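Local coordinates for sensory box histidine kinase/response regulator (Burkholderia thailandensis, PDB 3MR0), which probably senses a signal through this PAS domain of a larger histidine kinase and passes it into a two-component phosphorelay, at residues G43-D46 / H47-P50; P62-R65 / A66-L69; L105-S108 / A109-Y113. All blocks are in the same frame, centred on the assembly; numbering follows the deposited sequence. Where two conformers were deposited one is given.

Interaction 1 (G43-D46 / H47-P50)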
loop_
_atom_site.group_PDB
_atom_site.type_symbol
_atom_site.label_atom_id
_atom_site.label_comp_id
_atom_site.label_asym_id
_atom_site.label_seq_id
_atom_site.Cartn_x
_atom_site.Cartn_y
_atom_site.Cartn_z
ATOM N N GLY A 43 -0.101 5.360 -11.208
ATOM C CA GLY A 43 -0.370 6.213 -12.351
ATOM C C GLY A 43 0.675 6.102 -13.440
ATOM O O GLY A 43 0.695 6.934 -14.341
ATOM N N TYR A 44 1.536 5.083 -13.369
ATOM C CA TYR A 44 2.668 4.960 -14.290
ATOM C C TYR A 44 2.550 3.773 -15.229
ATOM O O TYR A 44 2.231 2.670 -14.801
ATOM C CB TYR A 44 3.984 4.833 -13.523
ATOM C CG TYR A 44 4.392 6.077 -12.755
ATOM C CD1 TYR A 44 5.288 6.992 -13.288
ATOM C CD2 TYR A 44 3.879 6.323 -11.485
ATOM C CE1 TYR A 44 5.649 8.121 -12.580
ATOM C CE2 TYR A 44 4.236 7.449 -10.767
ATOM C CZ TYR A 44 5.116 8.349 -11.320
ATOM O OH TYR A 44 5.456 9.468 -10.590
ATOM N N GLU A 45 2.822 3.995 -16.512
ATOM C CA GLU A 45 2.911 2.879 -17.448
ATOM C C GLU A 45 4.120 2.007 -17.118
ATOM O O GLU A 45 5.098 2.468 -16.529
ATOM C CB GLU A 45 3.016 3.368 -18.893
ATOM C CG GLU A 45 1.753 3.977 -19.440
ATOM C CD GLU A 45 0.530 3.058 -19.320
ATOM O OE1 GLU A 45 0.674 1.818 -19.383
ATOM O OE2 GLU A 45 -0.591 3.591 -19.178
ATOM N N ASP A 46 4.056 0.747 -17.543
ATOM C CA ASP A 46 5.074 -0.256 -17.232
ATOM C C ASP A 46 6.494 0.262 -17.492
ATOM O O ASP A 46 7.398 0.038 -16.711
ATOM C CB ASP A 46 4.771 -1.526 -18.046
ATOM C CG ASP A 46 5.590 -2.735 -17.606
ATOM O OD1 ASP A 46 6.206 -2.711 -16.509
ATOM O OD2 ASP A 46 5.596 -3.725 -18.372
ATOM N N HIS A 47 6.670 0.980 -18.590
ATOM C CA HIS A 47 7.982 1.480 -18.989
ATOM C C HIS A 47 8.387 2.794 -18.327
ATOM O O HIS A 47 9.527 3.230 -18.474
ATOM C CB HIS A 47 8.030 1.675 -20.512
ATOM C CG HIS A 47 7.371 2.941 -20.981
ATOM N ND1 HIS A 47 6.077 2.979 -21.448
ATOM C CD2 HIS A 47 7.835 4.211 -21.059
ATOM C CE1 HIS A 47 5.774 4.216 -21.797
ATOM N NE2 HIS A 47 6.822 4.983 -21.568
ATOM N N GLU A 48 7.458 3.442 -17.630
ATOM C CA GLU A 48 7.753 4.715 -16.968
ATOM C C GLU A 48 8.390 4.560 -15.581
ATOM O O GLU A 48 8.591 5.541 -14.868
ATOM C CB GLU A 48 6.492 5.556 -16.870
ATOM C CG GLU A 48 5.929 5.923 -18.205
ATOM C CD GLU A 48 4.575 6.554 -18.080
ATOM O OE1 GLU A 48 4.177 6.882 -16.956
ATOM O OE2 GLU A 48 3.896 6.716 -19.105
ATOM N N LEU A 49 8.697 3.326 -15.212
ATOM C CA LEU A 49 9.398 3.014 -13.978
ATOM C C LEU A 49 9.954 1.604 -14.152
ATOM O O LEU A 49 9.277 0.742 -14.719
ATOM C CB LEU A 49 8.431 3.043 -12.791
ATOM C CG LEU A 49 7.772 4.354 -12.360
ATOM C CD1 LEU A 49 6.639 4.093 -11.380
ATOM C CD2 LEU A 49 8.802 5.272 -11.745
ATOM N N PRO A 50 11.180 1.347 -13.666
ATOM C CA PRO A 50 11.857 0.030 -13.743
ATOM C C PRO A 50 11.207 -1.054 -12.877
ATOM O O PRO A 50 10.583 -0.709 -11.884
ATOM C CB PRO A 50 13.256 0.326 -13.214
ATOM C CG PRO A 50 13.396 1.792 -13.355
ATOM C CD PRO A 50 12.057 2.378 -13.114
HETATM O O HOH W 1 1.229 7.227 -17.351
#
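Glu-48 folds back over Glu-45, and the two residues are joined by two unequal hydrogen bonds. The firmer is between main chains, from Glu-48 N to Glu-45 O at 2.8 Å; it closes the tight turn that reverses the chain. The weaker runs from Glu-45 N to the carboxylate oxygen Glu-48 OE1 at 3.2 Å. Glu-48 reaches it because CG lies beside its own backbone N (chi1 -62°) and the chain then runs straight on to the carboxylate. Water 1 can donate to Gly-43 O and Glu-48 OE1, though other acceptors compete for its protons.

Glu-48 OE2 touches the aliphatic start of Glu-45, 3.5 Å from its CB; the two carboxylates stand apart, their planes 84° from each other. The chain of Glu-45 bends at chi2 and carries its acid away to a salt bridge with Lys-40. Asp-46 OD1 forms a salt bridge with Lys-39 of helix 36-41, a lysine that also donates to Leu-49 O.

The apolar part is a CH-pi contact. Leu-49 CD1 sits over one face of the Tyr-44 ring, 3.7 Å from its centroid and displaced toward the CG end, where CD1 to Tyr-44 CG is 3.3 Å. Glu-48 CG lies over one face of the His-47 imidazole, near its rim.

Gly-43 ends helix 36-41 in a Schellman motif, its positive phi sending the chain out into this surface loop of the PAS domain. Three acids follow within four residues; Lys-39 and Lys-40 from the helix, and more weakly Arg-91 at Glu-48, probably offset their charge, so that the loop is tied to its own helix by ion pairs and to itself by the Glu-45 O to Glu-48 N turn, a weak carboxylate bond and a methyl over a ring.

Interaction 2 (P62-R65 / A66-L69)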
loop_
_atom_site.group_PDB
_atom_site.type_symbol
_atom_site.label_atom_id
_atom_site.label_comp_id
_atom_site.label_asym_id
_atom_site.label_seq_id
_atom_site.Cartn_x
_atom_site.Cartn_y
_atom_site.Cartn_z
ATOM N N PRO A 62 1.497 13.336 3.687
ATOM C CA PRO A 62 2.012 13.780 4.990
ATOM C C PRO A 62 1.176 13.363 6.193
ATOM O O PRO A 62 1.777 13.064 7.210
ATOM C CB PRO A 62 2.028 15.307 4.871
ATOM C CG PRO A 62 1.279 15.624 3.582
ATOM C CD PRO A 62 1.494 14.432 2.707
ATOM N N ASP A 63 -0.152 13.341 6.096
ATOM C CA ASP A 63 -0.988 12.962 7.244
ATOM C C ASP A 63 -0.950 11.474 7.620
ATOM O O ASP A 63 -1.205 11.120 8.769
ATOM C CB ASP A 63 -2.436 13.411 7.049
ATOM C CG ASP A 63 -2.620 14.871 7.306
ATOM O OD1 ASP A 63 -1.623 15.550 7.615
ATOM O OD2 ASP A 63 -3.764 15.347 7.195
ATOM N N ASP A 64 -0.615 10.615 6.659
ATOM C CA ASP A 64 -0.599 9.168 6.880
ATOM C C ASP A 64 0.782 8.590 7.193
ATOM O O ASP A 64 0.895 7.452 7.653
ATOM C CB ASP A 64 -1.148 8.452 5.640
ATOM C CG ASP A 64 -2.588 8.814 5.353
ATOM O OD1 ASP A 64 -3.332 9.112 6.330
ATOM O OD2 ASP A 64 -2.970 8.805 4.150
ATOM N N ARG A 65 1.817 9.364 6.892
ATOM C CA ARG A 65 3.208 8.941 6.977
ATOM C C ARG A 65 3.529 8.249 8.296
ATOM O O ARG A 65 4.055 7.150 8.311
ATOM C CB ARG A 65 4.129 10.152 6.741
ATOM C CG ARG A 65 5.630 9.856 6.566
ATOM C CD ARG A 65 6.240 10.645 5.386
ATOM N NE ARG A 65 6.055 12.099 5.500
ATOM C CZ ARG A 65 5.808 12.936 4.481
ATOM N NH1 ARG A 65 5.679 12.485 3.228
ATOM N NH2 ARG A 65 5.680 14.240 4.721
ATOM N N ALA A 66 3.201 8.881 9.408
ATOM C CA ALA A 66 3.535 8.313 10.707
ATOM C C ALA A 66 2.769 7.027 10.946
ATOM O O ALA A 66 3.340 6.036 11.366
ATOM C CB ALA A 66 3.248 9.316 11.800
ATOM N N ARG A 67 1.469 7.046 10.670
ATOM C CA ARG A 67 0.635 5.879 10.894
ATOM C C ARG A 67 1.166 4.675 10.124
ATOM O O ARG A 67 1.267 3.563 10.667
ATOM C CB ARG A 67 -0.802 6.176 10.463
ATOM C CG ARG A 67 -1.788 5.098 10.871
ATOM C CD ARG A 67 -3.217 5.568 10.721
ATOM N NE ARG A 67 -3.413 6.303 9.480
ATOM C CZ ARG A 67 -3.671 5.722 8.317
ATOM N NH1 ARG A 67 -3.751 4.413 8.247
ATOM N NH2 ARG A 67 -3.855 6.455 7.231
ATOM N N VAL A 68 1.500 4.895 8.853
ATOM C CA VAL A 68 1.989 3.819 7.979
ATOM C C VAL A 68 3.328 3.264 8.446
ATOM O O VAL A 68 3.483 2.051 8.585
ATOM C CB VAL A 68 2.102 4.284 6.498
ATOM C CG1 VAL A 68 2.780 3.220 5.636
ATOM C CG2 VAL A 68 0.728 4.633 5.955
ATOM N N LEU A 69 4.296 4.146 8.688
ATOM C CA LEU A 69 5.618 3.709 9.117
ATOM C C LEU A 69 5.503 2.941 10.424
ATOM O O LEU A 69 6.174 1.933 10.623
ATOM C CB LEU A 69 6.572 4.887 9.307
ATOM C CG LEU A 69 6.861 5.890 8.190
ATOM C CD1 LEU A 69 7.684 7.043 8.747
ATOM C CD2 LEU A 69 7.572 5.258 7.001
HETATM O O HOH W 2 1.504 11.304 9.527
#
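The first turn of helix 65-78 is where this contact forms, with Asp-64 at the start of the helix bonded to Arg-67 and Val-68. Asp-64 O receives the amide of Val-68 at 2.9 Å, approached nearly along the C=O axis, and Arg-65 O receives Leu-69 N at 3.0 Å with an almost straight N-H...O angle of 171°. These are the i to i+4 bonds that start the helix.

Asp-64 and Arg-67 add a side-chain link. Their side chains lie alongside each other and point the same way, and Arg-67 NH2 meets Asp-64 OD1 at 2.9 Å in a salt bridge whose hydrogen bond is weak, bent to 146°. The oxygen comes to the edge of the guanidinium in its plane, yet the carboxylate plane itself is turned 77° to that of the guanidinium. The Arg-67 side chain is extended through chi1 and chi2 and bends at chi3, which brings its end to the acid.

Leu-69 leans over the preceding turn, its CD1 beside Arg-65 CG. Arg-65 folds back along the chain, so that one face of its guanidinium lies against Pro-62 CA. Water 2 bridges the approach to the helix: it accepts from Ala-66 N at 3.0 Å and donates to Pro-62 O and, weakly, to Asp-63 O.

Strand 82-89 runs beside this end of the helix. Arg-87 is the stronger partner of Asp-64 OD1, in a salt bridge of its own, so this oxygen of a buried residue is shared between two arginines, and Arg-67 NH1 also donates to Glu-85 O. Val-68 packs against Tyr-82 and Tyr-86 of that strand, which Asp-64 touches as well at Tyr-86.

Interaction 3 (L105-S108 / A109-Y113)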
loop_
_atom_site.group_PDB
_atom_site.type_symbol
_atom_site.label_atom_id
_atom_site.label_comp_id
_atom_site.label_asym_id
_atom_site.label_seq_id
_atom_site.Cartn_x
_atom_site.Cartn_y
_atom_site.Cartn_z
ATOM N N LEU A 105 9.264 -11.991 6.075
ATOM C CA LEU A 105 9.931 -13.242 6.403
ATOM C C LEU A 105 11.139 -12.881 7.227
ATOM O O LEU A 105 11.881 -11.973 6.858
ATOM C CB LEU A 105 10.367 -13.966 5.128
ATOM C CG LEU A 105 9.233 -14.473 4.247
ATOM C CD1 LEU A 105 9.664 -14.443 2.810
ATOM C CD2 LEU A 105 8.783 -15.863 4.655
ATOM N N TRP A 106 11.327 -13.591 8.339
ATOM C CA TRP A 106 12.442 -13.355 9.263
ATOM C C TRP A 106 13.390 -14.533 9.322
ATOM O O TRP A 106 12.971 -15.687 9.204
ATOM C CB TRP A 106 11.919 -13.140 10.677
ATOM C CG TRP A 106 11.006 -12.001 10.811
ATOM C CD1 TRP A 106 11.341 -10.704 11.111
ATOM C CD2 TRP A 106 9.588 -12.032 10.666
ATOM N NE1 TRP A 106 10.205 -9.928 11.158
ATOM C CE2 TRP A 106 9.116 -10.715 10.882
ATOM C CE3 TRP A 106 8.660 -13.046 10.383
ATOM C CZ2 TRP A 106 7.757 -10.389 10.817
ATOM C CZ3 TRP A 106 7.303 -12.705 10.301
ATOM C CH2 TRP A 106 6.874 -11.399 10.522
ATOM N N ASN A 107 14.666 -14.242 9.528
ATOM C CA ASN A 107 15.638 -15.303 9.732
ATOM C C ASN A 107 15.559 -15.769 11.192
ATOM O O ASN A 107 14.686 -15.322 11.934
ATOM C CB ASN A 107 17.039 -14.864 9.290
ATOM C CG ASN A 107 17.655 -13.846 10.209
ATOM O OD1 ASN A 107 17.127 -13.556 11.269
ATOM N ND2 ASN A 107 18.796 -13.309 9.816
ATOM N N SER A 108 16.429 -16.686 11.604
ATOM C CA SER A 108 16.335 -17.219 12.965
ATOM C C SER A 108 16.738 -16.181 14.010
ATOM O O SER A 108 16.480 -16.348 15.203
ATOM C CB SER A 108 17.154 -18.490 13.121
ATOM O OG SER A 108 18.513 -18.285 12.800
ATOM N N ALA A 109 17.364 -15.105 13.549
ATOM C CA ALA A 109 17.732 -13.998 14.416
ATOM C C ALA A 109 16.593 -12.983 14.637
ATOM O O ALA A 109 16.798 -11.975 15.298
ATOM C CB ALA A 109 18.963 -13.308 13.861
ATOM N N GLY A 110 15.399 -13.244 14.094
ATOM C CA GLY A 110 14.296 -12.300 14.177
ATOM C C GLY A 110 14.330 -11.101 13.220
ATOM O O GLY A 110 13.515 -10.181 13.354
ATOM N N GLU A 111 15.255 -11.115 12.250
ATOM C CA GLU A 111 15.458 -10.001 11.330
ATOM C C GLU A 111 14.696 -10.254 10.054
ATOM O O GLU A 111 14.701 -11.378 9.562
ATOM C CB GLU A 111 16.922 -9.892 10.940
ATOM C CG GLU A 111 17.915 -9.529 12.026
ATOM C CD GLU A 111 19.346 -9.442 11.462
ATOM O OE1 GLU A 111 20.316 -9.613 12.247
ATOM O OE2 GLU A 111 19.498 -9.203 10.228
ATOM N N PRO A 112 14.053 -9.209 9.494
ATOM C CA PRO A 112 13.373 -9.378 8.207
ATOM C C PRO A 112 14.371 -9.443 7.037
ATOM O O PRO A 112 15.289 -8.627 6.973
ATOM C CB PRO A 112 12.485 -8.114 8.098
ATOM C CG PRO A 112 12.495 -7.482 9.426
ATOM C CD PRO A 112 13.763 -7.895 10.101
ATOM N N TYR A 113 14.195 -10.401 6.134
ATOM C CA TYR A 113 14.976 -10.409 4.903
ATOM C C TYR A 113 14.111 -10.225 3.683
ATOM O O TYR A 113 14.622 -9.947 2.615
ATOM C CB TYR A 113 15.785 -11.700 4.745
ATOM C CG TYR A 113 14.960 -12.979 4.695
ATOM C CD1 TYR A 113 14.454 -13.474 3.498
ATOM C CD2 TYR A 113 14.726 -13.715 5.847
ATOM C CE1 TYR A 113 13.725 -14.647 3.466
ATOM C CE2 TYR A 113 14.004 -14.870 5.818
ATOM C CZ TYR A 113 13.510 -15.333 4.638
ATOM O OH TYR A 113 12.784 -16.493 4.659
HETATM O O HOH W 3 11.810 -17.128 7.076
#
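Leu-105 O accepts Tyr-113 N at 2.9 Å and Asn-107 N donates to Glu-111 O at 2.9 Å, the two bonds flanking the antiparallel non-hydrogen-bonded pair Trp-106 and Pro-112. On that pair's face of the sheet, Pro-112 CG approaches the indole of Trp-106, 3.8 Å from NE1. The indole N-H is used elsewhere, on Leu-76 O in helix 65-78, and the Trp-106 side chain comes within about 3 Å of a bound PG5 molecule, probably from the crystallisation liquor.

All this closes the beta hairpin of strands 95-106 and 112-121, connected by a type I turn from Asn-107 to Gly-110 followed by a G1 bulge at Gly-110, with Gly-110 N bonded to Asn-107 O. Asn-107 braces it from within: with CG between backbone N and carbonyl carbon (chi1 71°), OD1 turns into the loop and receives Glu-111 N at 3.2 Å and, weakly, Ala-109 N at 2.8 Å. The Glu-111 amide comes in 45° above the plane of the side-chain carbonyl.

Tyr-113 lays its ring back across the partner strand. Leu-105 CB sits over one face, 3.9 Å from the ring centroid, whereas Asn-107 N lies at the ring edge. Water 3 donates to Trp-106 O and hydrogen-bonds to Tyr-113 OH at 2.7 Å.

In the fold
Along the chain the three contacts follow in series, all within the one PAS domain, and none touches another. Interaction 1 shapes the loop between helix 36-41 and strand 52-53; interaction 2 starts helix 65-78; interaction 3 closes the hairpin of strands 95-106 and 112-121, neighbours in the antiparallel sheet. Centres of interactions 1 and 2 lie 25 Å apart, as do those of 2 and 3, and 1 and 3 are 31 Å apart. Helix 65-78 relates the last two: interaction 2 sits at its start, while Leu-76 near its end meets Trp-106 of interaction 3. Each is a local contact where one element begins, ends or turns into the next.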